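Local coordinates for protein D-mannonate dehydratase (Streptococcus suis, PDB 3BDK) that probably catalyses the dehydration of D-mannonate to 2-dehydro-3-deoxy-D-gluconate, using ferrous iron or manganese, in pentose and glucuronate interconversion, at residues E104-S109 / E199-A204; D193-L198 / V240-N245; N364-A367 / T371-F374. All coordinates share one frame; numbering follows the deposited sequence.

Contact 1 of 3, residues E104-S109 / E199-A204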
ATOM      1  N   GLU A 104      -6.053 -36.170  20.291  1.00 51.03           N
ATOM      2  CA  GLU A 104      -6.621 -35.742  21.574  1.00 51.88           C
ATOM      3  C   GLU A 104      -6.147 -34.344  21.957  1.00 51.64           C
ATOM      4  O   GLU A 104      -6.945 -33.420  22.097  1.00 51.38           O
ATOM      5  CB  GLU A 104      -6.265 -36.728  22.691  1.00 52.06           C
ATOM      6  CG  GLU A 104      -7.205 -37.895  22.778  1.00 54.39           C
ATOM      7  CD  GLU A 104      -8.652 -37.456  22.695  1.00 56.62           C
ATOM      8  OE1 GLU A 104      -9.041 -36.555  23.482  1.00 57.67           O
ATOM      9  OE2 GLU A 104      -9.385 -38.005  21.836  1.00 57.18           O
ATOM     10  N   ASN A 105      -4.837 -34.208  22.102  1.00 51.72           N
ATOM     11  CA  ASN A 105      -4.223 -32.939  22.424  1.00 52.36           C
ATOM     12  C   ASN A 105      -4.612 -31.826  21.472  1.00 52.61           C
ATOM     13  O   ASN A 105      -4.719 -30.671  21.884  1.00 52.65           O
ATOM     14  CB  ASN A 105      -2.709 -33.110  22.503  1.00 52.26           C
ATOM     15  CG  ASN A 105      -2.281 -33.814  23.780  1.00 52.59           C
ATOM     16  OD1 ASN A 105      -1.296 -34.550  23.793  1.00 53.37           O
ATOM     17  ND2 ASN A 105      -3.034 -33.591  24.868  1.00 52.00           N
ATOM     18  N   TYR A 106      -4.838 -32.200  20.208  1.00 53.29           N
ATOM     19  CA  TYR A 106      -5.329 -31.298  19.161  1.00 53.64           C
ATOM     20  C   TYR A 106      -6.821 -30.968  19.365  1.00 54.00           C
ATOM     21  O   TYR A 106      -7.238 -29.838  19.104  1.00 54.02           O
ATOM     22  CB  TYR A 106      -5.073 -31.898  17.765  1.00 53.70           C
ATOM     23  CG  TYR A 106      -4.955 -30.873  16.650  1.00 53.67           C
ATOM     24  CD1 TYR A 106      -6.092 -30.344  16.041  1.00 53.31           C
ATOM     25  CD2 TYR A 106      -3.707 -30.433  16.203  1.00 54.37           C
ATOM     26  CE1 TYR A 106      -5.998 -29.401  15.028  1.00 53.42           C
ATOM     27  CE2 TYR A 106      -3.599 -29.474  15.175  1.00 54.27           C
ATOM     28  CZ  TYR A 106      -4.756 -28.961  14.597  1.00 53.98           C
ATOM     29  OH  TYR A 106      -4.695 -28.019  13.584  1.00 53.49           O
ATOM     30  N   LYS A 107      -7.605 -31.947  19.841  1.00 54.23           N
ATOM     31  CA  LYS A 107      -9.017 -31.751  20.192  1.00 54.21           C
ATOM     32  C   LYS A 107      -9.209 -30.534  21.115  1.00 54.67           C
ATOM     33  O   LYS A 107      -9.998 -29.639  20.812  1.00 54.89           O
ATOM     34  CB  LYS A 107      -9.598 -32.998  20.878  1.00 53.99           C
ATOM     35  CG  LYS A 107      -9.632 -34.294  20.053  1.00 53.25           C
ATOM     36  CD  LYS A 107     -11.046 -34.701  19.564  1.00 50.68           C
ATOM     37  CE  LYS A 107     -11.910 -35.394  20.639  1.00 48.02           C
ATOM     38  NZ  LYS A 107     -11.366 -36.667  21.185  1.00 43.15           N
ATOM     39  N   THR A 108      -8.488 -30.494  22.231  1.00 54.84           N
ATOM     40  CA  THR A 108      -8.680 -29.408  23.204  1.00 55.45           C
ATOM     41  C   THR A 108      -8.200 -28.034  22.710  1.00 55.52           C
ATOM     42  O   THR A 108      -8.810 -27.002  23.021  1.00 55.15           O
ATOM     43  CB  THR A 108      -8.058 -29.721  24.585  1.00 55.48           C
ATOM     44  OG1 THR A 108      -6.812 -30.406  24.415  1.00 55.65           O
ATOM     45  CG2 THR A 108      -9.015 -30.577  25.419  1.00 56.28           C
ATOM     46  N   SER A 109      -7.112 -28.025  21.944  1.00 55.72           N
ATOM     47  CA  SER A 109      -6.679 -26.809  21.260  1.00 55.70           C
ATOM     48  C   SER A 109      -7.864 -26.141  20.584  1.00 55.85           C
ATOM     49  O   SER A 109      -8.043 -24.924  20.697  1.00 55.96           O
ATOM     50  CB  SER A 109      -5.603 -27.115  20.237  1.00 55.31           C
ATOM     51  OG  SER A 109      -4.440 -27.578  20.886  1.00 55.83           O
ATOM     52  N   GLU A 199      -8.445 -37.792   6.080  1.00 42.53           N
ATOM     53  CA  GLU A 199      -9.847 -38.048   6.300  1.00 43.28           C
ATOM     54  C   GLU A 199     -10.101 -38.486   7.744  1.00 43.76           C
ATOM     55  O   GLU A 199     -11.026 -38.001   8.396  1.00 43.77           O
ATOM     56  CB  GLU A 199     -10.337 -39.098   5.328  1.00 43.49           C
ATOM     57  CG  GLU A 199     -11.847 -39.064   5.152  1.00 44.80           C
ATOM     58  CD  GLU A 199     -12.366 -40.312   4.505  1.00 46.83           C
ATOM     59  OE1 GLU A 199     -11.607 -40.906   3.699  1.00 45.98           O
ATOM     60  OE2 GLU A 199     -13.516 -40.702   4.821  1.00 47.49           O
ATOM     61  N   TYR A 200      -9.253 -39.385   8.234  1.00 44.27           N
ATOM     62  CA  TYR A 200      -9.292 -39.843   9.605  1.00 45.28           C
ATOM     63  C   TYR A 200      -9.199 -38.672  10.573  1.00 45.68           C
ATOM     64  O   TYR A 200      -9.973 -38.582  11.533  1.00 45.89           O
ATOM     65  CB  TYR A 200      -8.126 -40.790   9.853  1.00 45.96           C
ATOM     66  CG  TYR A 200      -8.138 -41.480  11.208  1.00 46.88           C
ATOM     67  CD1 TYR A 200      -8.848 -42.672  11.401  1.00 47.83           C
ATOM     68  CD2 TYR A 200      -7.423 -40.955  12.283  1.00 46.39           C
ATOM     69  CE1 TYR A 200      -8.850 -43.318  12.631  1.00 48.61           C
ATOM     70  CE2 TYR A 200      -7.417 -41.588  13.519  1.00 47.97           C
ATOM     71  CZ  TYR A 200      -8.128 -42.774  13.690  1.00 48.22           C
ATOM     72  OH  TYR A 200      -8.124 -43.408  14.916  1.00 47.28           O
ATOM     73  N   PHE A 201      -8.236 -37.792  10.310  1.00 45.97           N
ATOM     74  CA  PHE A 201      -8.002 -36.571  11.092  1.00 46.11           C
ATOM     75  C   PHE A 201      -9.199 -35.615  11.045  1.00 45.79           C
ATOM     76  O   PHE A 201      -9.613 -35.092  12.068  1.00 45.42           O
ATOM     77  CB  PHE A 201      -6.724 -35.887  10.579  1.00 46.15           C
ATOM     78  CG  PHE A 201      -6.421 -34.557  11.214  1.00 46.61           C
ATOM     79  CD1 PHE A 201      -6.612 -33.375  10.500  1.00 46.67           C
ATOM     80  CD2 PHE A 201      -5.891 -34.486  12.502  1.00 46.77           C
ATOM     81  CE1 PHE A 201      -6.313 -32.148  11.065  1.00 47.16           C
ATOM     82  CE2 PHE A 201      -5.576 -33.257  13.077  1.00 47.07           C
ATOM     83  CZ  PHE A 201      -5.796 -32.085  12.363  1.00 47.34           C
ATOM     84  N   ILE A 202      -9.748 -35.414   9.853  1.00 45.97           N
ATOM     85  CA  ILE A 202     -10.864 -34.501   9.645  1.00 46.47           C
ATOM     86  C   ILE A 202     -12.102 -34.972  10.406  1.00 47.11           C
ATOM     87  O   ILE A 202     -12.612 -34.253  11.267  1.00 47.11           O
ATOM     88  CB  ILE A 202     -11.167 -34.292   8.130  1.00 46.06           C
ATOM     89  CG1 ILE A 202     -10.091 -33.420   7.467  1.00 46.78           C
ATOM     90  CG2 ILE A 202     -12.532 -33.690   7.903  1.00 46.00           C
ATOM     91  CD1 ILE A 202      -9.817 -32.053   8.135  1.00 47.89           C
ATOM     92  N   LYS A 203     -12.575 -36.184  10.127  1.00 48.10           N
ATOM     93  CA  LYS A 203     -13.829 -36.607  10.750  1.00 49.04           C
ATOM     94  C   LYS A 203     -13.678 -36.734  12.249  1.00 48.79           C
ATOM     95  O   LYS A 203     -14.661 -36.667  12.966  1.00 49.17           O
ATOM     96  CB  LYS A 203     -14.476 -37.840  10.086  1.00 49.09           C
ATOM     97  CG  LYS A 203     -13.582 -39.061   9.909  1.00 50.06           C
ATOM     98  CD  LYS A 203     -14.300 -40.198   9.158  1.00 49.90           C
ATOM     99  CE  LYS A 203     -14.776 -39.733   7.799  1.00 52.13           C
ATOM    100  NZ  LYS A 203     -13.786 -38.789   7.196  1.00 52.93           N
ATOM    101  N   ALA A 204     -12.439 -36.874  12.704  1.00 48.87           N
ATOM    102  CA  ALA A 204     -12.116 -36.822  14.123  1.00 49.48           C
ATOM    103  C   ALA A 204     -12.381 -35.435  14.747  1.00 50.27           C
ATOM    104  O   ALA A 204     -13.058 -35.339  15.784  1.00 50.29           O
ATOM    105  CB  ALA A 204     -10.661 -37.242  14.361  1.00 48.87           C
TER
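Tyr106 and Phe201 meet between helices 99-114 and 191-210, two of the outer helices of a xylose isomerase-like TIM barrel, whose strands 120-123 and 215-218 lie side by side in the parallel sheet. The aromatic contact is T-shaped: the edge of Phe201 points at one face of Tyr106, ring centroids 5.3 Å apart and planes at 72°. Phe201 CZ does the touching, 3.8 Å from Tyr106 CE1 and displaced toward the rim of the tyrosine ring. With CG opposite the backbone N (chi1 -154° in Tyr106 and 175° in Phe201), each ring is carried out from its helix to meet the other. Long flat side chains suit this place because the backbones stay well apart, and Tyr123 of strand 120-123 packs against both side chains. A tyrosine can also carry a polar group through this apolar layer, its OH being hydrogen-bonded to Ile86 O.

The other contact, a lysine methylene beside a carbonyl oxygen, is looser and lies at a more accessible margin, where the Lys107 chain passes beside Ala204, whose small side chain also packs on Ile103. The charged end of Lys107 turns back to its own helix in a salt bridge with Glu104, while its CD lies 4.3 Å from Ala204 O.

Contact 2 of 3, residues D193-L198 / V240-N245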
ATOM      1  N   ASP A 193      -2.918 -42.900   0.625  1.00 37.02           N
ATOM      2  CA  ASP A 193      -2.642 -43.121   2.038  1.00 37.62           C
ATOM      3  C   ASP A 193      -2.802 -41.819   2.818  1.00 37.95           C
ATOM      4  O   ASP A 193      -3.399 -41.808   3.919  1.00 37.86           O
ATOM      5  CB  ASP A 193      -1.226 -43.653   2.253  1.00 37.36           C
ATOM      6  CG  ASP A 193      -1.047 -45.040   1.725  1.00 38.35           C
ATOM      7  OD1 ASP A 193       0.110 -45.503   1.632  1.00 39.55           O
ATOM      8  OD2 ASP A 193      -2.066 -45.677   1.410  1.00 39.91           O
ATOM      9  N   LEU A 194      -2.256 -40.735   2.242  1.00 37.73           N
ATOM     10  CA  LEU A 194      -2.254 -39.420   2.880  1.00 37.16           C
ATOM     11  C   LEU A 194      -3.643 -38.814   2.835  1.00 37.35           C
ATOM     12  O   LEU A 194      -4.023 -38.080   3.739  1.00 37.49           O
ATOM     13  CB  LEU A 194      -1.245 -38.485   2.220  1.00 37.08           C
ATOM     14  CG  LEU A 194      -0.859 -37.231   3.008  1.00 35.92           C
ATOM     15  CD1 LEU A 194      -0.044 -37.607   4.244  1.00 36.44           C
ATOM     16  CD2 LEU A 194      -0.088 -36.286   2.149  1.00 33.78           C
ATOM     17  N   TRP A 195      -4.404 -39.113   1.792  1.00 37.53           N
ATOM     18  CA  TRP A 195      -5.818 -38.748   1.803  1.00 38.42           C
ATOM     19  C   TRP A 195      -6.499 -39.420   2.990  1.00 38.68           C
ATOM     20  O   TRP A 195      -7.133 -38.753   3.793  1.00 39.23           O
ATOM     21  CB  TRP A 195      -6.520 -39.090   0.479  1.00 38.22           C
ATOM     22  CG  TRP A 195      -6.357 -38.026  -0.585  1.00 38.70           C
ATOM     23  CD1 TRP A 195      -5.656 -38.137  -1.746  1.00 38.67           C
ATOM     24  CD2 TRP A 195      -6.911 -36.694  -0.580  1.00 38.47           C
ATOM     25  NE1 TRP A 195      -5.744 -36.970  -2.464  1.00 39.23           N
ATOM     26  CE2 TRP A 195      -6.500 -36.067  -1.766  1.00 38.35           C
ATOM     27  CE3 TRP A 195      -7.712 -35.974   0.318  1.00 38.68           C
ATOM     28  CZ2 TRP A 195      -6.860 -34.757  -2.084  1.00 39.22           C
ATOM     29  CZ3 TRP A 195      -8.073 -34.667   0.000  1.00 38.16           C
ATOM     30  CH2 TRP A 195      -7.649 -34.073  -1.183  1.00 38.50           C
ATOM     31  N   ALA A 196      -6.295 -40.729   3.122  1.00 39.22           N
ATOM     32  CA  ALA A 196      -6.827 -41.521   4.237  1.00 39.58           C
ATOM     33  C   ALA A 196      -6.397 -41.013   5.612  1.00 39.66           C
ATOM     34  O   ALA A 196      -7.194 -40.982   6.540  1.00 39.81           O
ATOM     35  CB  ALA A 196      -6.439 -42.986   4.078  1.00 39.37           C
ATOM     36  N   ASN A 197      -5.137 -40.631   5.748  1.00 39.66           N
ATOM     37  CA  ASN A 197      -4.676 -40.121   7.009  1.00 39.89           C
ATOM     38  C   ASN A 197      -5.390 -38.822   7.364  1.00 40.79           C
ATOM     39  O   ASN A 197      -5.708 -38.583   8.541  1.00 41.40           O
ATOM     40  CB  ASN A 197      -3.166 -39.970   6.987  1.00 39.76           C
ATOM     41  CG  ASN A 197      -2.460 -41.306   6.805  1.00 39.65           C
ATOM     42  OD1 ASN A 197      -3.086 -42.360   6.873  1.00 40.01           O
ATOM     43  ND2 ASN A 197      -1.159 -41.268   6.578  1.00 40.17           N
ATOM     44  N   LEU A 198      -5.684 -38.019   6.340  1.00 41.00           N
ATOM     45  CA  LEU A 198      -6.332 -36.732   6.507  1.00 41.30           C
ATOM     46  C   LEU A 198      -7.790 -36.910   6.823  1.00 41.94           C
ATOM     47  O   LEU A 198      -8.324 -36.243   7.705  1.00 42.03           O
ATOM     48  CB  LEU A 198      -6.198 -35.872   5.241  1.00 41.47           C
ATOM     49  CG  LEU A 198      -6.960 -34.529   5.179  1.00 40.90           C
ATOM     50  CD1 LEU A 198      -6.495 -33.541   6.251  1.00 38.88           C
ATOM     51  CD2 LEU A 198      -6.838 -33.902   3.802  1.00 40.74           C
ATOM     52  N   VAL A 240      -9.300 -29.574  -3.747  1.00 37.39           N
ATOM     53  CA  VAL A 240     -10.319 -28.752  -3.108  1.00 37.22           C
ATOM     54  C   VAL A 240     -11.683 -29.463  -3.012  1.00 37.07           C
ATOM     55  O   VAL A 240     -12.199 -29.672  -1.901  1.00 36.86           O
ATOM     56  CB  VAL A 240     -10.451 -27.346  -3.792  1.00 36.81           C
ATOM     57  CG1 VAL A 240     -11.706 -26.611  -3.325  1.00 35.88           C
ATOM     58  CG2 VAL A 240      -9.234 -26.525  -3.485  1.00 36.26           C
ATOM     59  N   GLU A 241     -12.250 -29.839  -4.158  1.00 36.65           N
ATOM     60  CA  GLU A 241     -13.548 -30.511  -4.155  1.00 36.93           C
ATOM     61  C   GLU A 241     -13.492 -31.704  -3.203  1.00 37.38           C
ATOM     62  O   GLU A 241     -14.311 -31.816  -2.284  1.00 37.21           O
ATOM     63  CB  GLU A 241     -13.971 -30.928  -5.569  1.00 36.91           C
ATOM     64  CG  GLU A 241     -14.289 -29.775  -6.481  1.00 35.84           C
ATOM     65  CD  GLU A 241     -14.886 -30.211  -7.793  1.00 36.48           C
ATOM     66  OE1 GLU A 241     -15.799 -31.074  -7.757  1.00 36.64           O
ATOM     67  OE2 GLU A 241     -14.458 -29.678  -8.860  1.00 35.22           O
ATOM     68  N   ARG A 242     -12.485 -32.557  -3.387  1.00 38.03           N
ATOM     69  CA  ARG A 242     -12.315 -33.722  -2.526  1.00 39.25           C
ATOM     70  C   ARG A 242     -12.212 -33.352  -1.042  1.00 39.65           C
ATOM     71  O   ARG A 242     -12.783 -34.046  -0.192  1.00 39.99           O
ATOM     72  CB  ARG A 242     -11.092 -34.551  -2.931  1.00 39.00           C
ATOM     73  CG  ARG A 242     -11.299 -36.034  -2.664  1.00 40.98           C
ATOM     74  CD  ARG A 242     -10.174 -36.662  -1.843  1.00 42.45           C
ATOM     75  NE  ARG A 242      -9.311 -37.541  -2.629  1.00 42.47           N
ATOM     76  CZ  ARG A 242      -9.096 -38.827  -2.361  1.00 42.87           C
ATOM     77  NH1 ARG A 242      -9.660 -39.397  -1.300  1.00 44.37           N
ATOM     78  NH2 ARG A 242      -8.290 -39.534  -3.136  1.00 41.38           N
ATOM     79  N   PHE A 243     -11.478 -32.279  -0.731  1.00 40.02           N
ATOM     80  CA  PHE A 243     -11.189 -31.961   0.666  1.00 40.58           C
ATOM     81  C   PHE A 243     -12.440 -31.457   1.355  1.00 41.23           C
ATOM     82  O   PHE A 243     -12.765 -31.851   2.484  1.00 41.49           O
ATOM     83  CB  PHE A 243     -10.102 -30.913   0.820  1.00 40.54           C
ATOM     84  CG  PHE A 243      -9.908 -30.485   2.248  1.00 40.63           C
ATOM     85  CD1 PHE A 243      -9.072 -31.211   3.092  1.00 40.10           C
ATOM     86  CD2 PHE A 243     -10.591 -29.385   2.759  1.00 39.29           C
ATOM     87  CE1 PHE A 243      -8.903 -30.835   4.410  1.00 40.83           C
ATOM     88  CE2 PHE A 243     -10.439 -29.010   4.069  1.00 39.54           C
ATOM     89  CZ  PHE A 243      -9.592 -29.731   4.904  1.00 40.90           C
ATOM     90  N   LEU A 244     -13.132 -30.565   0.663  1.00 41.46           N
ATOM     91  CA  LEU A 244     -14.412 -30.120   1.115  1.00 41.55           C
ATOM     92  C   LEU A 244     -15.233 -31.371   1.450  1.00 42.01           C
ATOM     93  O   LEU A 244     -15.713 -31.503   2.582  1.00 42.26           O
ATOM     94  CB  LEU A 244     -15.053 -29.190   0.074  1.00 41.18           C
ATOM     95  CG  LEU A 244     -14.800 -27.662   0.250  1.00 41.91           C
ATOM     96  CD1 LEU A 244     -13.558 -27.284   1.084  1.00 40.09           C
ATOM     97  CD2 LEU A 244     -14.809 -26.848  -1.066  1.00 41.25           C
ATOM     98  N   ASN A 245     -15.292 -32.324   0.517  1.00 41.84           N
ATOM     99  CA  ASN A 245     -16.203 -33.466   0.643  1.00 42.02           C
ATOM    100  C   ASN A 245     -15.908 -34.470   1.753  1.00 42.24           C
ATOM    101  O   ASN A 245     -16.767 -35.284   2.077  1.00 42.25           O
ATOM    102  CB  ASN A 245     -16.399 -34.160  -0.701  1.00 41.48           C
ATOM    103  CG  ASN A 245     -17.048 -33.247  -1.736  1.00 42.04           C
ATOM    104  OD1 ASN A 245     -17.503 -32.137  -1.425  1.00 42.92           O
ATOM    105  ND2 ASN A 245     -17.092 -33.711  -2.974  1.00 42.08           N
TER
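Arg242 lies flat over one face of the Trp195 indole, the two planes only 8° apart. Its chain bends at chi2 and chi3, which lays CD and the guanidinium along the double ring. Arg242 CD covers the six-membered ring, 3.3 Å from Trp195 CE3, in a CH-pi contact; Arg242 CZ sits over the five-membered ring in a cation-pi contact, and Arg242 NE is 3.3 Å from Trp195 CD2. Arginine suits this partly exposed margin because it offers both apolar carbon and a flat cation to the indole. A salt bridge from NH2 to Glu192, just before the first segment, restrains the guanidinium further.

Beside the stack, toward strand 215-218, Leu198 meets Phe243. Leu198 CD2 comes to the edge of the Phe243 ring, in its plane, 3.6 Å from Phe243 CD1. Both side chains swing CG away from the backbone N (chi1 174° in Phe243), which brings the leucine branch to the ring edge, and both reach Ile218 of that strand. The far edge of the indole completes the seam, with Trp195 CZ3 4.3 Å from Phe243 CB. The helix segments run 34° from parallel, their axes 11.6 Å apart, as expected of successive outer helices packed against the parallel strands of a TIM barrel.

Contact 3 of 3, residues N364-A367 / T371-F374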
ATOM      1  N   ASN A 364     -13.503  -1.655  -5.488  1.00 47.57           N
ATOM      2  CA  ASN A 364     -14.456  -2.641  -6.011  1.00 47.80           C
ATOM      3  C   ASN A 364     -15.797  -2.581  -5.305  1.00 48.61           C
ATOM      4  O   ASN A 364     -16.842  -2.732  -5.940  1.00 48.97           O
ATOM      5  CB  ASN A 364     -13.895  -4.050  -5.960  1.00 47.03           C
ATOM      6  CG  ASN A 364     -13.039  -4.358  -7.143  1.00 45.13           C
ATOM      7  OD1 ASN A 364     -13.456  -4.177  -8.284  1.00 40.65           O
ATOM      8  ND2 ASN A 364     -11.818  -4.825  -6.885  1.00 42.90           N
ATOM      9  N   MET A 365     -15.758  -2.342  -3.999  1.00 49.29           N
ATOM     10  CA  MET A 365     -16.975  -2.095  -3.245  1.00 50.14           C
ATOM     11  C   MET A 365     -17.814  -1.003  -3.915  1.00 50.45           C
ATOM     12  O   MET A 365     -18.886  -1.296  -4.438  1.00 50.65           O
ATOM     13  CB  MET A 365     -16.651  -1.774  -1.793  1.00 49.99           C
ATOM     14  CG  MET A 365     -16.189  -2.995  -1.004  1.00 51.79           C
ATOM     15  SD  MET A 365     -17.495  -4.081  -0.336  1.00 54.91           S
ATOM     16  CE  MET A 365     -18.368  -4.584  -1.796  1.00 52.09           C
ATOM     17  N   ARG A 366     -17.304   0.225  -3.960  1.00 50.62           N
ATOM     18  CA  ARG A 366     -18.044   1.354  -4.546  1.00 51.17           C
ATOM     19  C   ARG A 366     -18.480   1.085  -5.979  1.00 51.64           C
ATOM     20  O   ARG A 366     -19.545   1.522  -6.402  1.00 51.91           O
ATOM     21  CB  ARG A 366     -17.215   2.650  -4.507  1.00 51.06           C
ATOM     22  CG  ARG A 366     -16.685   3.050  -3.128  1.00 51.13           C
ATOM     23  CD  ARG A 366     -17.792   3.547  -2.225  1.00 51.56           C
ATOM     24  NE  ARG A 366     -17.262   4.310  -1.100  1.00 52.71           N
ATOM     25  CZ  ARG A 366     -17.934   4.597   0.014  1.00 53.31           C
ATOM     26  NH1 ARG A 366     -19.183   4.170   0.188  1.00 53.78           N
ATOM     27  NH2 ARG A 366     -17.347   5.313   0.964  1.00 53.62           N
ATOM     28  N   ALA A 367     -17.646   0.380  -6.728  1.00 52.39           N
ATOM     29  CA  ALA A 367     -17.960   0.068  -8.105  1.00 53.30           C
ATOM     30  C   ALA A 367     -19.174  -0.857  -8.166  1.00 53.95           C
ATOM     31  O   ALA A 367     -19.970  -0.787  -9.113  1.00 53.72           O
ATOM     32  CB  ALA A 367     -16.766  -0.563  -8.796  1.00 53.51           C
ATOM     33  N   THR A 371     -20.748  -0.259   0.307  1.00 56.45           N
ATOM     34  CA  THR A 371     -20.005   0.747   1.042  1.00 56.53           C
ATOM     35  C   THR A 371     -19.001   0.021   1.938  1.00 56.74           C
ATOM     36  O   THR A 371     -19.407  -0.737   2.820  1.00 56.91           O
ATOM     37  CB  THR A 371     -20.964   1.721   1.876  1.00 56.94           C
ATOM     38  OG1 THR A 371     -21.565   1.037   2.990  1.00 56.76           O
ATOM     39  CG2 THR A 371     -22.085   2.320   1.002  1.00 56.77           C
ATOM     40  N   PRO A 372     -17.682   0.225   1.699  1.00 56.77           N
ATOM     41  CA  PRO A 372     -16.588  -0.438   2.433  1.00 56.71           C
ATOM     42  C   PRO A 372     -16.570  -0.140   3.916  1.00 56.81           C
ATOM     43  O   PRO A 372     -17.473   0.520   4.416  1.00 57.63           O
ATOM     44  CB  PRO A 372     -15.331   0.142   1.785  1.00 56.57           C
ATOM     45  CG  PRO A 372     -15.785   1.398   1.147  1.00 56.86           C
ATOM     46  CD  PRO A 372     -17.154   1.118   0.656  1.00 56.63           C
ATOM     47  N   ASP A 373     -15.554  -0.640   4.617  1.00 56.68           N
ATOM     48  CA  ASP A 373     -15.369  -0.346   6.034  1.00 56.56           C
ATOM     49  C   ASP A 373     -14.072  -0.930   6.536  1.00 56.50           C
ATOM     50  O   ASP A 373     -13.660  -2.001   6.118  1.00 56.35           O
ATOM     51  CB  ASP A 373     -16.533  -0.877   6.892  1.00 56.94           C
ATOM     52  CG  ASP A 373     -16.494  -0.347   8.327  1.00 57.04           C
ATOM     53  OD1 ASP A 373     -16.826   0.841   8.530  1.00 58.61           O
ATOM     54  OD2 ASP A 373     -16.122  -1.106   9.248  1.00 56.47           O
ATOM     55  N   PHE A 374     -13.428  -0.218   7.449  1.00 56.97           N
ATOM     56  CA  PHE A 374     -12.156  -0.658   8.003  1.00 57.44           C
ATOM     57  C   PHE A 374     -12.245  -0.502   9.499  1.00 58.17           C
ATOM     58  O   PHE A 374     -13.349  -0.331  10.028  1.00 58.05           O
ATOM     59  CB  PHE A 374     -10.993   0.132   7.380  1.00 57.05           C
ATOM     60  CG  PHE A 374     -10.933   0.017   5.870  1.00 56.18           C
ATOM     61  CD1 PHE A 374     -10.168  -0.975   5.264  1.00 55.40           C
ATOM     62  CD2 PHE A 374     -11.683   0.874   5.059  1.00 55.03           C
ATOM     63  CE1 PHE A 374     -10.129  -1.099   3.875  1.00 55.77           C
ATOM     64  CE2 PHE A 374     -11.664   0.754   3.665  1.00 54.85           C
ATOM     65  CZ  PHE A 374     -10.881  -0.233   3.069  1.00 55.79           C
TER
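This is a local contact between the last turns of a helix and the chain that leaves it: Arg366 and Met365, near the C-terminal end of helix 348-368, pack on Thr371 and Pro372 of the loop that follows. The chain doubles back within a few residues, bringing the CA atoms of Met365 and Pro372 to 5.9 Å.

Pro372 is the centre of the contact. Pro372 CD lies over one face of the Arg366 guanidinium, with CG next to it; CD is 3.6 Å from Arg366 CZ and displaced toward the rim of the flat group, and the two side chains cross at about a right angle. Arg366 gets there by a bend at chi2 (-72°), beyond which its chain extends toward the loop. Proline suits the position because CD, bonded to its own backbone nitrogen, provides a rigid apolar surface close to the main chain. Pro372 CD also touches the helix, 3.8 Å from Met365 CB. From there the methionine chain bends away, and its side chain packs on Val319 of helix 311-320.

Beside the proline, Arg366 NH1 lies 3.5 Å from Thr371 CB and equally near CG2, so the threonine meets the cation with carbon.

The region borders the second subunit, where Arg366 packs on Asn312 of that chain and Phe374 on its Leu303. Across the turn itself, the guanidinium is used for its flat surface and not for its N-H groups, which suggests that, between these two segments, shape and van der Waals contact, more than directional polar bonding, hold the returning chain against the helix.

How the contacts relate
From the N terminus, helix 99-114 supplies the first half of contact 1, which closes a long loop when helix 191-210 arrives. Before that helix reaches 199-204, its earlier turns at 193-198 have already opened contact 2, closed by helix 237-245; the two contacts therefore cross along the chain. Sharing helix 191-210, they join three outer helices of the barrel in succession, and they touch directly where Ile202 CD1 lies 4.0 Å from Phe243 CZ. Contact 3 follows in series, a short loop closed at the end of helix 348-368. It ties the C-terminal tail back to that helix, its centre about 38 Å from that of contact 1.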